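Local atomic coordinates of uncharacterized protein Atu1872 (Agrobacterium tumefaciens, PDB entry 2QNT), a protein that is of unknown function but belongs to the glyoxalase/bleomycin resistance protein/dioxygenase family. Residues E52-E57 and E69-R74; S24-R29 and F48-G53. All coordinates share one frame; numbering follows the deposited sequence. Where two conformers were deposited one is given.

In the fold
The two interactions overlap along the chain at Glu-52 and Gly-53, where strand 49-52 runs straight into helix 53-61; their centres lie about 13 Å apart. Interaction 2 joins helix 19-29 to strand 49-52, an inner strand of the sheet formed by 7-16, 49-52, 41-44 and 34-37. Interaction 1 follows along the chain, tying the start of helix 53-61 to the loop that leads into strand 76-82 and the other four-stranded sheet. Leu-56 CB packs on His-51 ND1 at 3.6 Å between them. One contact is thus apolar packing on a sheet and the other a polar tie near the connection between the two sheets, and both come within reach of the second subunit.

Interaction 1. Residues E52-E57 and E69-R74; sequences EGRSLE and EAYGRR
Gly-53 and Tyr-71 are the nearest backbone points, their CA atoms 8.1 Å apart, where the first turn of helix 53-61 meets the irregular loop 69-74. In this glyoxalase-like chain of two four-stranded sheets, helix 53-61 and loop 69-74 both belong to the connection between strands 49-52 and 76-82. Tyr-71 makes every contact on the loop side: its ring reaches the helix with OH leading, and Gly-53 CA packs 3.4 Å from that OH. Arg-54 CG passes more loosely, 4.0 Å from Tyr-71 OH.

The one polar tie runs from Tyr-71 OH, as donor, to Glu-57 OE2 at 2.8 Å. Glu-57 comes from the opposite direction, CG anti to its carbonyl carbon (chi1 -73°) and the chain extended beyond, which brings the carboxylate to the tyrosine. OE2 sits at the ring edge, in its plane, and is met nearly along its C-O bond; the carboxylate and ring planes stand 83° apart. Gln-68 NE2 also donates to OE2, so two bonds grip this oxygen. Arg-73 braces the loop, its NE donating to Ala-70 O at 2.9 Å in the guanidinium plane, while its NH1 reaches Arg-73 O of the second subunit. At the helix start Glu-52 is the N-cap: OE1 takes Ser-55 N at 2.9 Å on its syn side, and Arg-54 N comes to OE2 at 3.0 Å from above the carboxylate plane.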
loop_
_atom_site.group_PDB
_atom_site.type_symbol
_atom_site.label_atom_id
_atom_site.label_comp_id
_atom_site.label_asym_id
_atom_site.label_seq_id
_atom_site.Cartn_x
_atom_site.Cartn_y
_atom_site.Cartn_z
ATOM N N GLU A 52 -4.509 13.019 -2.716
ATOM C CA GLU A 52 -5.905 13.416 -2.848
ATOM C C GLU A 52 -6.521 12.570 -3.952
ATOM O O GLU A 52 -5.952 12.441 -5.034
ATOM C CB GLU A 52 -6.015 14.906 -3.098
ATOM C CG GLU A 52 -7.457 15.416 -3.037
ATOM C CD GLU A 52 -8.217 15.204 -4.333
ATOM O OE1 GLU A 52 -7.606 15.324 -5.402
ATOM O OE2 GLU A 52 -9.439 14.921 -4.299
ATOM N N GLY A 53 -7.684 11.999 -3.681
ATOM C CA GLY A 53 -8.182 10.905 -4.502
ATOM C C GLY A 53 -8.714 11.326 -5.857
ATOM O O GLY A 53 -8.463 10.656 -6.849
ATOM N N ARG A 54 -9.488 12.403 -5.918
ATOM C CA ARG A 54 -10.101 12.770 -7.194
ATOM C C ARG A 54 -9.057 13.136 -8.241
ATOM O O ARG A 54 -9.188 12.740 -9.400
ATOM C CB ARG A 54 -11.129 13.884 -7.030
ATOM C CG ARG A 54 -12.228 13.470 -6.075
ATOM C CD ARG A 54 -13.533 14.135 -6.250
ATOM N NE ARG A 54 -14.163 13.776 -7.514
ATOM C CZ ARG A 54 -15.387 14.145 -7.878
ATOM N NH1 ARG A 54 -16.139 14.865 -7.058
ATOM N NH2 ARG A 54 -15.865 13.778 -9.060
ATOM N N SER A 55 -8.021 13.864 -7.851
ATOM C CA SER A 55 -6.973 14.226 -8.796
ATOM C C SER A 55 -6.226 13.010 -9.291
ATOM O O SER A 55 -5.939 12.912 -10.474
ATOM C CB SER A 55 -5.996 15.239 -8.200
ATOM O OG SER A 55 -5.392 14.784 -7.024
ATOM N N LEU A 56 -5.914 12.056 -8.418
ATOM C CA LEU A 56 -5.226 10.857 -8.893
ATOM C C LEU A 56 -6.157 9.967 -9.720
ATOM O O LEU A 56 -5.714 9.411 -10.726
ATOM C CB LEU A 56 -4.597 10.093 -7.730
ATOM C CG LEU A 56 -3.685 8.935 -8.123
ATOM C CD1 LEU A 56 -2.663 9.306 -9.229
ATOM C CD2 LEU A 56 -2.992 8.407 -6.871
ATOM N N GLU A 57 -7.433 9.836 -9.348
ATOM C CA GLU A 57 -8.387 9.103 -10.200
ATOM C C GLU A 57 -8.441 9.713 -11.586
ATOM O O GLU A 57 -8.477 8.987 -12.588
ATOM C CB GLU A 57 -9.791 9.092 -9.617
ATOM C CG GLU A 57 -10.009 8.216 -8.426
ATOM C CD GLU A 57 -11.482 8.171 -8.012
ATOM O OE1 GLU A 57 -12.314 7.769 -8.872
ATOM O OE2 GLU A 57 -11.763 8.497 -6.840
ATOM N N GLU A 69 -18.249 7.106 -1.786
ATOM C CA GLU A 69 -18.166 6.589 -0.448
ATOM C C GLU A 69 -16.749 6.843 0.021
ATOM O O GLU A 69 -15.872 7.204 -0.762
ATOM C CB GLU A 69 -18.509 5.089 -0.395
ATOM C CG GLU A 69 -17.701 4.192 -1.342
ATOM C CD GLU A 69 -17.859 2.701 -1.060
ATOM O OE1 GLU A 69 -18.199 2.318 0.079
ATOM O OE2 GLU A 69 -17.628 1.905 -1.994
ATOM N N ALA A 70 -16.546 6.682 1.317
ATOM C CA ALA A 70 -15.231 6.828 1.909
ATOM C C ALA A 70 -14.266 5.943 1.161
ATOM O O ALA A 70 -14.624 4.869 0.705
ATOM C CB ALA A 70 -15.263 6.438 3.393
ATOM N N TYR A 71 -13.020 6.399 1.047
ATOM C CA TYR A 71 -11.987 5.601 0.353
ATOM C C TYR A 71 -11.599 4.337 1.095
ATOM O O TYR A 71 -11.083 3.399 0.508
ATOM C CB TYR A 71 -10.759 6.475 0.067
ATOM C CG TYR A 71 -10.933 7.387 -1.098
ATOM C CD1 TYR A 71 -11.242 6.887 -2.363
ATOM C CD2 TYR A 71 -10.803 8.755 -0.968
ATOM C CE1 TYR A 71 -11.402 7.716 -3.432
ATOM C CE2 TYR A 71 -10.943 9.597 -2.035
ATOM C CZ TYR A 71 -11.279 9.072 -3.275
ATOM O OH TYR A 71 -11.433 9.885 -4.391
ATOM N N GLY A 72 -11.801 4.299 2.392
ATOM C CA GLY A 72 -11.552 3.078 3.128
ATOM C C GLY A 72 -12.536 1.974 2.842
ATOM O O GLY A 72 -13.733 2.149 3.079
ATOM N N ARG A 73 -12.067 0.840 2.310
ATOM C CA ARG A 73 -12.969 -0.160 1.708
ATOM C C ARG A 73 -12.622 -1.628 2.029
ATOM O O ARG A 73 -12.918 -2.516 1.259
ATOM C CB ARG A 73 -13.098 0.090 0.191
ATOM C CG ARG A 73 -13.834 1.367 -0.123
ATOM C CD ARG A 73 -13.790 1.818 -1.595
ATOM N NE ARG A 73 -14.164 3.231 -1.693
ATOM C CZ ARG A 73 -14.083 4.004 -2.775
ATOM N NH1 ARG A 73 -13.674 3.518 -3.942
ATOM N NH2 ARG A 73 -14.474 5.282 -2.716
ATOM N N ARG A 74 -12.023 -1.837 3.186
ATOM C CA ARG A 74 -11.656 -3.171 3.743
ATOM C C ARG A 74 -11.026 -4.103 2.713
ATOM O O ARG A 74 -11.299 -5.289 2.680
ATOM C CB ARG A 74 -12.826 -3.847 4.514
ATOM C CG ARG A 74 -13.355 -3.021 5.727
ATOM C CD ARG A 74 -14.082 -3.892 6.730
ATOM N NE ARG A 74 -14.786 -3.076 7.681
ATOM C CZ ARG A 74 -15.487 -3.585 8.673
ATOM N NH1 ARG A 74 -15.610 -4.900 8.823
ATOM N NH2 ARG A 74 -16.097 -2.759 9.482
#

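Interaction 2. Residues S24-R29 and F48-G53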
loop_
_atom_site.group_PDB
_atom_site.type_symbol
_atom_site.label_atom_id
_atom_site.label_comp_id
_atom_site.label_asym_id
_atom_site.label_seq_id
_atom_site.Cartn_x
_atom_site.Cartn_y
_atom_site.Cartn_z
ATOM N N SER A 24 -1.846 15.797 8.357
ATOM C CA SER A 24 -1.794 16.117 9.776
ATOM C C SER A 24 -1.967 14.860 10.644
ATOM O O SER A 24 -1.307 14.691 11.647
ATOM C CB SER A 24 -2.850 17.161 10.130
ATOM O OG SER A 24 -2.606 18.387 9.466
ATOM N N PHE A 25 -2.864 13.962 10.246
ATOM C CA PHE A 25 -3.028 12.697 10.958
ATOM C C PHE A 25 -1.731 11.870 10.963
ATOM O O PHE A 25 -1.247 11.435 12.028
ATOM C CB PHE A 25 -4.143 11.903 10.288
ATOM C CG PHE A 25 -4.376 10.549 10.879
ATOM C CD1 PHE A 25 -5.168 10.419 11.981
ATOM C CD2 PHE A 25 -3.830 9.415 10.324
ATOM C CE1 PHE A 25 -5.419 9.189 12.530
ATOM C CE2 PHE A 25 -4.055 8.187 10.896
ATOM C CZ PHE A 25 -4.879 8.082 11.983
ATOM N N TYR A 26 -1.176 11.633 9.773
ATOM C CA TYR A 26 0.010 10.755 9.673
ATOM C C TYR A 26 1.241 11.374 10.310
ATOM O O TYR A 26 2.040 10.672 10.943
ATOM C CB TYR A 26 0.251 10.314 8.215
ATOM C CG TYR A 26 -0.708 9.246 7.758
ATOM C CD1 TYR A 26 -1.792 9.520 6.939
ATOM C CD2 TYR A 26 -0.528 7.954 8.177
ATOM C CE1 TYR A 26 -2.656 8.534 6.545
ATOM C CE2 TYR A 26 -1.372 6.950 7.805
ATOM C CZ TYR A 26 -2.459 7.220 6.978
ATOM O OH TYR A 26 -3.294 6.172 6.614
ATOM N N ARG A 27 1.401 12.689 10.169
ATOM C CA ARG A 27 2.547 13.400 10.776
ATOM C C ARG A 27 2.318 13.634 12.273
ATOM O O ARG A 27 3.201 13.283 13.074
ATOM C CB ARG A 27 2.876 14.711 10.021
ATOM C CG ARG A 27 4.243 15.352 10.398
ATOM C CD ARG A 27 4.436 16.727 9.733
ATOM N NE ARG A 27 3.257 17.552 9.970
ATOM C CZ ARG A 27 2.797 18.513 9.161
ATOM N NH1 ARG A 27 1.700 19.170 9.504
ATOM N NH2 ARG A 27 3.410 18.836 8.023
ATOM N N ASP A 28 1.154 14.156 12.680
ATOM C CA ASP A 28 0.939 14.519 14.127
ATOM C C ASP A 28 0.600 13.364 15.047
ATOM O O ASP A 28 1.000 13.338 16.213
ATOM C CB ASP A 28 -0.216 15.519 14.371
ATOM C CG ASP A 28 0.019 16.887 13.778
ATOM O OD1 ASP A 28 1.094 17.113 13.164
ATOM O OD2 ASP A 28 -0.926 17.704 13.907
ATOM N N ARG A 29 -0.211 12.431 14.553
ATOM C CA ARG A 29 -0.650 11.341 15.396
ATOM C C ARG A 29 0.281 10.165 15.231
ATOM O O ARG A 29 0.711 9.621 16.227
ATOM C CB ARG A 29 -2.140 10.963 15.193
ATOM C CG ARG A 29 -3.137 12.048 15.525
ATOM C CD ARG A 29 -2.964 12.570 16.936
ATOM N NE ARG A 29 -4.030 13.463 17.351
ATOM C CZ ARG A 29 -3.996 14.184 18.457
ATOM N NH1 ARG A 29 -2.961 14.106 19.283
ATOM N NH2 ARG A 29 -5.015 14.965 18.750
ATOM N N PHE A 48 5.920 5.431 2.720
ATOM C CA PHE A 48 4.485 5.605 2.706
ATOM C C PHE A 48 4.169 6.899 1.950
ATOM O O PHE A 48 4.977 7.819 1.898
ATOM C CB PHE A 48 3.980 5.702 4.148
ATOM C CG PHE A 48 2.488 5.708 4.284
ATOM C CD1 PHE A 48 1.819 6.835 4.775
ATOM C CD2 PHE A 48 1.726 4.641 3.846
ATOM C CE1 PHE A 48 0.458 6.870 4.883
ATOM C CE2 PHE A 48 0.353 4.677 3.941
ATOM C CZ PHE A 48 -0.288 5.807 4.454
ATOM N N ALA A 49 2.993 6.933 1.335
ATOM C CA ALA A 49 2.550 8.107 0.594
ATOM C C ALA A 49 1.041 8.182 0.586
ATOM O O ALA A 49 0.396 7.192 0.850
ATOM C CB ALA A 49 3.061 8.074 -0.832
ATOM N N ILE A 50 0.505 9.386 0.354
ATOM C CA ILE A 50 -0.947 9.602 0.259
ATOM C C ILE A 50 -1.197 10.567 -0.886
ATOM O O ILE A 50 -0.353 11.416 -1.184
ATOM C CB ILE A 50 -1.538 10.187 1.573
ATOM C CG1 ILE A 50 -0.770 11.442 2.012
ATOM C CG2 ILE A 50 -1.553 9.158 2.696
ATOM C CD1 ILE A 50 -1.311 12.180 3.283
ATOM N N HIS A 51 -2.373 10.472 -1.508
ATOM C CA HIS A 51 -2.717 11.383 -2.595
ATOM C C HIS A 51 -4.182 11.747 -2.522
ATOM O O HIS A 51 -5.020 10.885 -2.268
ATOM C CB HIS A 51 -2.460 10.721 -3.966
ATOM C CG HIS A 51 -2.245 11.651 -5.139
ATOM N ND1 HIS A 51 -3.179 12.562 -5.607
ATOM C CD2 HIS A 51 -1.180 11.756 -5.973
ATOM C CE1 HIS A 51 -2.691 13.175 -6.683
ATOM N NE2 HIS A 51 -1.468 12.723 -6.910
ATOM N N GLU A 52 -4.509 13.019 -2.716
ATOM C CA GLU A 52 -5.905 13.416 -2.848
ATOM C C GLU A 52 -6.521 12.570 -3.952
ATOM O O GLU A 52 -5.952 12.441 -5.034
ATOM C CB GLU A 52 -6.015 14.906 -3.098
ATOM C CG GLU A 52 -7.457 15.416 -3.037
ATOM C CD GLU A 52 -8.217 15.204 -4.333
ATOM O OE1 GLU A 52 -7.606 15.324 -5.402
ATOM O OE2 GLU A 52 -9.439 14.921 -4.299
ATOM N N GLY A 53 -7.684 11.999 -3.681
ATOM C CA GLY A 53 -8.182 10.905 -4.502
ATOM C C GLY A 53 -8.714 11.326 -5.857
ATOM O O GLY A 53 -8.463 10.656 -6.849
#
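Tyr-26 on helix 19-29 and Ile-50 on strand 49-52 mark the closest backbone approach, with their CA atoms 9.5 Å apart, a separation bridged by side chains alone. Tyr-26, Phe-48 and Ile-50 all start out toward the opposing segment, the last two being alternate residues of the extended chain.

Tyr-26 does most of the touching. Phe-48 brings the CE1 corner of its ring over the centre of one face of the tyrosine, 3.4 Å above the plane, with Tyr-26 CE2 its nearest atom. The ring planes make an angle of 50° and the centroids lie 4.7 Å apart, an oblique pairing. Phe-48 CG stands opposite its own backbone N (chi1 -173°), which carries the ring out toward the helix. On the other face of Tyr-26 lies Phe-25 CD2, 3.9 Å above the plane and again over the centre, so the tyrosine is held flat between two phenylalanines.

Helix 19-29 here packs on a sheet with strand order 1-4-3-2, as in the paired beta-alpha-beta-beta-beta modules of the vicinal oxygen chelate fold to which glyoxalases belong. Residues of the other sheet pack against the same group: Ile-122 lies on both Phe-25 and Tyr-26, while Phe-80 meets Phe-48 edge-to-face. Phe-9 of the second subunit also meets the Phe-48 ring, which brings the dimer interface up to this core.

Asp-116 OD2 hydrogen-bonds the buried Tyr-26 OH, fixing the polar end of the ring. Ile-50 adds a lighter touch at Tyr-26 CE1 through its CG2 methyl, 4.1 Å away.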